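Local structure of metallophosphoesterase (Sphaerobacter thermophilus, 3RQZ) at residues D112-E126 with L136-H150. The protein binds two zinc ions and probably acts as a phosphatase of the calcineurin-like metallophosphoesterase superfamily, in its YfcE family. Sequence-based numbering, arbitrary orientation.
Sequences DWTVVHGSPRHPIWE and LNFPAFDTPLCFVGH
In the beta-alpha-beta unit that joins strand 113-116 through helix 131-137 to strand 145-147, the parallel strand pair, with Thr-114 beside Cys-146, leads into the loop that presents His-150 to zinc, an arrangement characteristic of the calcineurin-like fold, which carries metal ligands on the loops that follow its strands. The ladder runs from Leu-145 N on Asp-112 O to Val-116 N on Phe-147 O. At its start, Leu-145 O accepts two donors from opposite faces of its carbonyl plane: Thr-114 N and Thr-143 OG1. The latter hydroxyl lies 2.8 Å from Thr-114 OG1, which also meets a water held by Asp-142.

Beyond the strands, His-150 sends CB over the face of the His-117 ring, 3.9 Å from its centroid, with the ring planes at 48°. With CG anti to the backbone N (chi1 -165°), His-150 extends to Trp-125, where NE2 donates to the backbone O at 2.9 Å; the oxygen lies in the imidazole plane, yet the donor stands above the carbonyl plane. Together with zinc coordination, this bond probably fixes the ring's rotation. His-117 ND1 is bonded to Leu-35 O.

On the helix side, Asn-137 uses both ends of its amide. OD1 takes Arg-121 N at 3.0 Å, nearly in line with its C=O, while ND2 gives a straight bond (170°) to Glu-126 OE1, arriving from above a carboxylate turned steeply to the amide. Ser-119 OG donates to the same oxygen. Arg-121 NH1 forms a salt bridge with Glu-126 OE2, using the syn lone pair of that oxygen; a lysine in its place lacks the flat guanidinium, and Glu-126 OE2 would probably be left without its in-plane mate and Leu-136 without the plane it covers. Over one face of the guanidinium sits Leu-136, its CB 3.6 Å from Arg-121 NH2.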
loop_
_atom_site.group_PDB
_atom_site.type_symbol
_atom_site.label_atom_id
_atom_site.label_comp_id
_atom_site.label_asym_id
_atom_site.label_seq_id
_atom_site.Cartn_x
_atom_site.Cartn_y
_atom_site.Cartn_z
ATOM N N ASP A 112 7.247 -10.282 15.630
ATOM C CA ASP A 112 7.583 -8.874 15.908
ATOM C C ASP A 112 6.823 -7.837 15.072
ATOM O O ASP A 112 7.134 -6.645 15.137
ATOM C CB ASP A 112 9.085 -8.660 15.759
ATOM C CG ASP A 112 9.872 -9.262 16.898
ATOM O OD1 ASP A 112 9.269 -9.603 17.955
ATOM O OD2 ASP A 112 11.109 -9.394 16.732
ATOM N N TRP A 113 5.828 -8.254 14.290
ATOM C CA TRP A 113 5.123 -7.248 13.479
ATOM C C TRP A 113 3.615 -7.341 13.435
ATOM O O TRP A 113 3.059 -8.406 13.524
ATOM C CB TRP A 113 5.684 -7.166 12.049
ATOM C CG TRP A 113 5.914 -8.486 11.405
ATOM C CD1 TRP A 113 5.004 -9.236 10.718
ATOM C CD2 TRP A 113 7.158 -9.216 11.372
ATOM N NE1 TRP A 113 5.605 -10.408 10.262
ATOM C CE2 TRP A 113 6.925 -10.410 10.646
ATOM C CE3 TRP A 113 8.435 -8.980 11.901
ATOM C CZ2 TRP A 113 7.932 -11.372 10.427
ATOM C CZ3 TRP A 113 9.444 -9.933 11.681
ATOM C CH2 TRP A 113 9.179 -11.114 10.942
ATOM N N THR A 114 2.979 -6.176 13.300
ATOM C CA THR A 114 1.557 -6.059 13.097
ATOM C C THR A 114 1.442 -5.342 11.769
ATOM O O THR A 114 2.256 -4.423 11.484
ATOM C CB THR A 114 0.904 -5.219 14.223
ATOM O OG1 THR A 114 1.090 -5.896 15.480
ATOM C CG2 THR A 114 -0.592 -5.002 13.941
ATOM N N VAL A 115 0.476 -5.765 10.935
ATOM C CA VAL A 115 0.305 -5.160 9.604
ATOM C C VAL A 115 -1.183 -4.848 9.373
ATOM O O VAL A 115 -2.047 -5.733 9.562
ATOM C CB VAL A 115 0.792 -6.106 8.479
ATOM C CG1 VAL A 115 0.544 -5.415 7.068
ATOM C CG2 VAL A 115 2.276 -6.490 8.683
ATOM N N VAL A 116 -1.468 -3.592 9.024
ATOM C CA VAL A 116 -2.814 -3.101 8.728
ATOM C C VAL A 116 -2.711 -2.117 7.554
ATOM O O VAL A 116 -1.629 -1.624 7.200
ATOM C CB VAL A 116 -3.458 -2.336 9.934
ATOM C CG1 VAL A 116 -3.794 -3.306 11.105
ATOM C CG2 VAL A 116 -2.508 -1.193 10.435
ATOM N N HIS A 117 -3.848 -1.827 6.940
ATOM C CA HIS A 117 -3.845 -0.882 5.866
ATOM C C HIS A 117 -3.730 0.551 6.385
ATOM O O HIS A 117 -3.013 1.368 5.818
ATOM C CB HIS A 117 -5.145 -1.009 5.064
ATOM C CG HIS A 117 -5.223 -0.034 3.936
ATOM N ND1 HIS A 117 -4.381 -0.113 2.850
ATOM C CD2 HIS A 117 -6.016 1.049 3.731
ATOM C CE1 HIS A 117 -4.652 0.883 2.018
ATOM N NE2 HIS A 117 -5.646 1.597 2.528
ATOM N N GLY A 118 -4.489 0.863 7.417
ATOM C CA GLY A 118 -4.616 2.249 7.886
ATOM C C GLY A 118 -3.947 2.435 9.238
ATOM O O GLY A 118 -2.851 2.989 9.337
ATOM N N SER A 119 -4.579 1.958 10.300
ATOM C CA SER A 119 -3.971 2.123 11.598
ATOM C C SER A 119 -4.351 0.974 12.523
ATOM O O SER A 119 -5.386 0.318 12.310
ATOM C CB SER A 119 -4.387 3.460 12.220
ATOM O OG SER A 119 -5.593 3.277 12.940
ATOM N N PRO A 120 -3.529 0.699 13.554
ATOM C CA PRO A 120 -3.977 -0.411 14.409
ATOM C C PRO A 120 -5.227 -0.103 15.253
ATOM O O PRO A 120 -5.912 -1.043 15.713
ATOM C CB PRO A 120 -2.735 -0.732 15.261
ATOM C CG PRO A 120 -1.853 0.434 15.137
ATOM C CD PRO A 120 -2.108 1.023 13.785
ATOM N N ARG A 121 -5.577 1.176 15.428
ATOM C CA ARG A 121 -6.885 1.495 16.026
ATOM C C ARG A 121 -8.039 1.194 15.084
ATOM O O ARG A 121 -9.080 0.646 15.506
ATOM C CB ARG A 121 -6.997 2.970 16.453
ATOM C CG ARG A 121 -6.067 3.387 17.545
ATOM C CD ARG A 121 -6.614 4.606 18.259
ATOM N NE ARG A 121 -6.708 5.740 17.345
ATOM C CZ ARG A 121 -7.103 6.946 17.714
ATOM N NH1 ARG A 121 -7.179 7.919 16.814
ATOM N NH2 ARG A 121 -7.412 7.173 18.987
ATOM N N HIS A 122 -7.870 1.590 13.819
ATOM C CA HIS A 122 -8.912 1.458 12.795
ATOM C C HIS A 122 -8.313 0.935 11.510
ATOM O O HIS A 122 -7.999 1.716 10.618
ATOM C CB HIS A 122 -9.573 2.827 12.565
ATOM C CG HIS A 122 -10.068 3.454 13.830
ATOM N ND1 HIS A 122 -11.182 2.991 14.491
ATOM C CD2 HIS A 122 -9.588 4.485 14.574
ATOM C CE1 HIS A 122 -11.384 3.722 15.577
ATOM N NE2 HIS A 122 -10.431 4.635 15.650
ATOM N N PRO A 123 -8.158 -0.399 11.407
ATOM C CA PRO A 123 -7.342 -1.029 10.376
ATOM C C PRO A 123 -7.589 -0.561 8.943
ATOM O O PRO A 123 -6.625 -0.354 8.188
ATOM C CB PRO A 123 -7.668 -2.523 10.544
ATOM C CG PRO A 123 -7.975 -2.675 11.966
ATOM C CD PRO A 123 -8.547 -1.373 12.449
ATOM N N ILE A 124 -8.856 -0.408 8.563
ATOM C CA ILE A 124 -9.208 -0.103 7.163
ATOM C C ILE A 124 -9.126 1.392 6.870
ATOM O O ILE A 124 -8.884 1.815 5.731
ATOM C CB ILE A 124 -10.679 -0.588 6.854
ATOM C CG1 ILE A 124 -10.780 -2.106 6.978
ATOM C CG2 ILE A 124 -11.136 -0.186 5.487
ATOM C CD1 ILE A 124 -9.545 -2.791 6.536
ATOM N N TRP A 125 -9.341 2.194 7.898
ATOM C CA TRP A 125 -9.803 3.569 7.660
ATOM C C TRP A 125 -8.894 4.706 8.073
ATOM O O TRP A 125 -8.900 5.770 7.421
ATOM C CB TRP A 125 -11.129 3.765 8.386
ATOM C CG TRP A 125 -12.203 2.885 7.933
ATOM C CD1 TRP A 125 -12.806 1.889 8.658
ATOM C CD2 TRP A 125 -12.869 2.917 6.654
ATOM N NE1 TRP A 125 -13.803 1.294 7.902
ATOM C CE2 TRP A 125 -13.872 1.915 6.680
ATOM C CE3 TRP A 125 -12.725 3.709 5.501
ATOM C CZ2 TRP A 125 -14.724 1.669 5.588
ATOM C CZ3 TRP A 125 -13.568 3.464 4.419
ATOM C CH2 TRP A 125 -14.560 2.443 4.475
ATOM N N GLU A 126 -8.139 4.530 9.151
ATOM C CA GLU A 126 -7.480 5.702 9.779
ATOM C C GLU A 126 -6.127 5.992 9.146
ATOM O O GLU A 126 -5.323 5.089 8.987
ATOM C CB GLU A 126 -7.317 5.500 11.293
ATOM C CG GLU A 126 -6.632 6.682 12.034
ATOM C CD GLU A 126 -6.652 6.532 13.549
ATOM O OE1 GLU A 126 -6.085 5.562 14.093
ATOM O OE2 GLU A 126 -7.246 7.411 14.211
ATOM N N LEU A 136 -1.430 7.976 19.480
ATOM C CA LEU A 136 -2.648 7.260 19.855
ATOM C C LEU A 136 -2.607 5.791 19.392
ATOM O O LEU A 136 -3.378 4.956 19.865
ATOM C CB LEU A 136 -3.885 8.008 19.304
ATOM C CG LEU A 136 -4.209 9.370 19.956
ATOM C CD1 LEU A 136 -5.037 10.284 19.033
ATOM C CD2 LEU A 136 -4.886 9.243 21.343
ATOM N N ASN A 137 -1.693 5.480 18.477
ATOM C CA ASN A 137 -1.649 4.159 17.837
ATOM C C ASN A 137 -0.625 3.187 18.389
ATOM O O ASN A 137 -0.786 1.963 18.254
ATOM C CB ASN A 137 -1.544 4.296 16.309
ATOM C CG ASN A 137 -2.895 4.361 15.656
ATOM O OD1 ASN A 137 -3.578 3.347 15.553
ATOM N ND2 ASN A 137 -3.302 5.549 15.208
ATOM N N PHE A 138 0.403 3.718 19.039
ATOM C CA PHE A 138 1.403 2.874 19.709
ATOM C C PHE A 138 0.840 1.958 20.794
ATOM O O PHE A 138 1.229 0.802 20.849
ATOM C CB PHE A 138 2.605 3.689 20.200
ATOM C CG PHE A 138 3.628 3.941 19.120
ATOM C CD1 PHE A 138 4.523 2.935 18.749
ATOM C CD2 PHE A 138 3.692 5.185 18.459
ATOM C CE1 PHE A 138 5.465 3.143 17.719
ATOM C CE2 PHE A 138 4.638 5.395 17.451
ATOM C CZ PHE A 138 5.534 4.371 17.086
ATOM N N PRO A 139 -0.120 2.443 21.615
ATOM C CA PRO A 139 -0.796 1.519 22.550
ATOM C C PRO A 139 -1.721 0.500 21.875
ATOM O O PRO A 139 -2.084 -0.503 22.509
ATOM C CB PRO A 139 -1.614 2.453 23.463
ATOM C CG PRO A 139 -1.010 3.841 23.274
ATOM C CD PRO A 139 -0.544 3.841 21.822
ATOM N N ALA A 140 -2.076 0.746 20.612
ATOM C CA ALA A 140 -3.010 -0.102 19.856
ATOM C C ALA A 140 -2.386 -1.355 19.183
ATOM O O ALA A 140 -3.096 -2.167 18.593
ATOM C CB ALA A 140 -3.807 0.742 18.818
ATOM N N PHE A 141 -1.064 -1.500 19.251
ATOM C CA PHE A 141 -0.418 -2.739 18.845
ATOM C C PHE A 141 0.624 -3.085 19.892
ATOM O O PHE A 141 1.110 -2.192 20.590
ATOM C CB PHE A 141 0.167 -2.667 17.420
ATOM C CG PHE A 141 1.376 -1.773 17.283
ATOM C CD1 PHE A 141 1.234 -0.389 17.157
ATOM C CD2 PHE A 141 2.661 -2.327 17.273
ATOM C CE1 PHE A 141 2.369 0.450 16.996
ATOM C CE2 PHE A 141 3.799 -1.516 17.125
ATOM C CZ PHE A 141 3.658 -0.112 16.998
ATOM N N ASP A 142 0.959 -4.366 20.001
ATOM C CA ASP A 142 1.803 -4.860 21.083
ATOM C C ASP A 142 3.050 -5.605 20.550
ATOM O O ASP A 142 3.635 -6.432 21.229
ATOM C CB ASP A 142 0.964 -5.745 22.021
ATOM C CG ASP A 142 0.264 -6.903 21.287
ATOM O OD1 ASP A 142 0.506 -7.116 20.080
ATOM O OD2 ASP A 142 -0.541 -7.625 21.924
ATOM N N THR A 143 3.439 -5.312 19.318
ATOM C CA THR A 143 4.639 -5.888 18.750
ATOM C C THR A 143 5.670 -4.747 18.624
ATOM O O THR A 143 5.306 -3.584 18.700
ATOM C CB THR A 143 4.350 -6.460 17.360
ATOM O OG1 THR A 143 3.641 -5.478 16.585
ATOM C CG2 THR A 143 3.495 -7.716 17.467
ATOM N N PRO A 144 6.951 -5.081 18.427
ATOM C CA PRO A 144 7.936 -4.036 18.183
ATOM C C PRO A 144 7.592 -3.172 16.973
ATOM O O PRO A 144 7.816 -1.971 17.012
ATOM C CB PRO A 144 9.218 -4.835 17.925
ATOM C CG PRO A 144 9.008 -6.107 18.662
ATOM C CD PRO A 144 7.573 -6.417 18.437
ATOM N N LEU A 145 7.001 -3.748 15.922
ATOM C CA LEU A 145 6.810 -2.986 14.672
ATOM C C LEU A 145 5.356 -3.025 14.212
ATOM O O LEU A 145 4.692 -4.047 14.400
ATOM C CB LEU A 145 7.712 -3.565 13.573
ATOM C CG LEU A 145 9.226 -3.685 13.777
ATOM C CD1 LEU A 145 9.779 -4.369 12.544
ATOM C CD2 LEU A 145 9.907 -2.322 14.000
ATOM N N CYS A 146 4.860 -1.902 13.674
ATOM C CA CYS A 146 3.571 -1.861 12.933
ATOM C C CYS A 146 3.756 -1.245 11.549
ATOM O O CYS A 146 4.285 -0.115 11.420
ATOM C CB CYS A 146 2.501 -1.065 13.691
ATOM S SG CYS A 146 0.824 -1.247 12.959
ATOM N N PHE A 147 3.356 -1.991 10.524
ATOM C CA PHE A 147 3.419 -1.538 9.138
ATOM C C PHE A 147 2.051 -1.084 8.704
ATOM O O PHE A 147 1.053 -1.797 8.912
ATOM C CB PHE A 147 3.932 -2.653 8.200
ATOM C CG PHE A 147 5.370 -3.015 8.451
ATOM C CD1 PHE A 147 6.397 -2.225 7.914
ATOM C CD2 PHE A 147 5.705 -4.077 9.302
ATOM C CE1 PHE A 147 7.749 -2.544 8.163
ATOM C CE2 PHE A 147 7.042 -4.413 9.545
ATOM C CZ PHE A 147 8.068 -3.649 8.985
ATOM N N VAL A 148 2.011 0.099 8.106
ATOM C CA VAL A 148 0.760 0.718 7.673
ATOM C C VAL A 148 0.899 1.310 6.266
ATOM O O VAL A 148 2.015 1.565 5.821
ATOM C CB VAL A 148 0.305 1.835 8.665
ATOM C CG1 VAL A 148 0.211 1.316 10.101
ATOM C CG2 VAL A 148 1.249 3.071 8.614
ATOM N N GLY A 149 -0.225 1.529 5.569
ATOM C CA GLY A 149 -0.229 2.202 4.254
ATOM C C GLY A 149 -1.193 3.380 4.261
ATOM O O GLY A 149 -1.156 4.218 5.198
ATOM N N HIS A 150 -2.009 3.461 3.200
ATOM C CA HIS A 150 -3.229 4.311 3.148
ATOM C C HIS A 150 -2.945 5.801 2.855
ATOM O O HIS A 150 -3.699 6.459 2.136
ATOM C CB HIS A 150 -4.022 4.114 4.469
ATOM C CG HIS A 150 -5.439 4.606 4.466
ATOM N ND1 HIS A 150 -6.235 4.671 3.341
ATOM C CD2 HIS A 150 -6.220 5.009 5.499
ATOM C CE1 HIS A 150 -7.435 5.119 3.680
ATOM N NE2 HIS A 150 -7.455 5.313 4.987
HETATM O O HOH W 1 -0.515 -6.094 17.705
HETATM O O HOH W 2 -1.868 5.183 7.768
#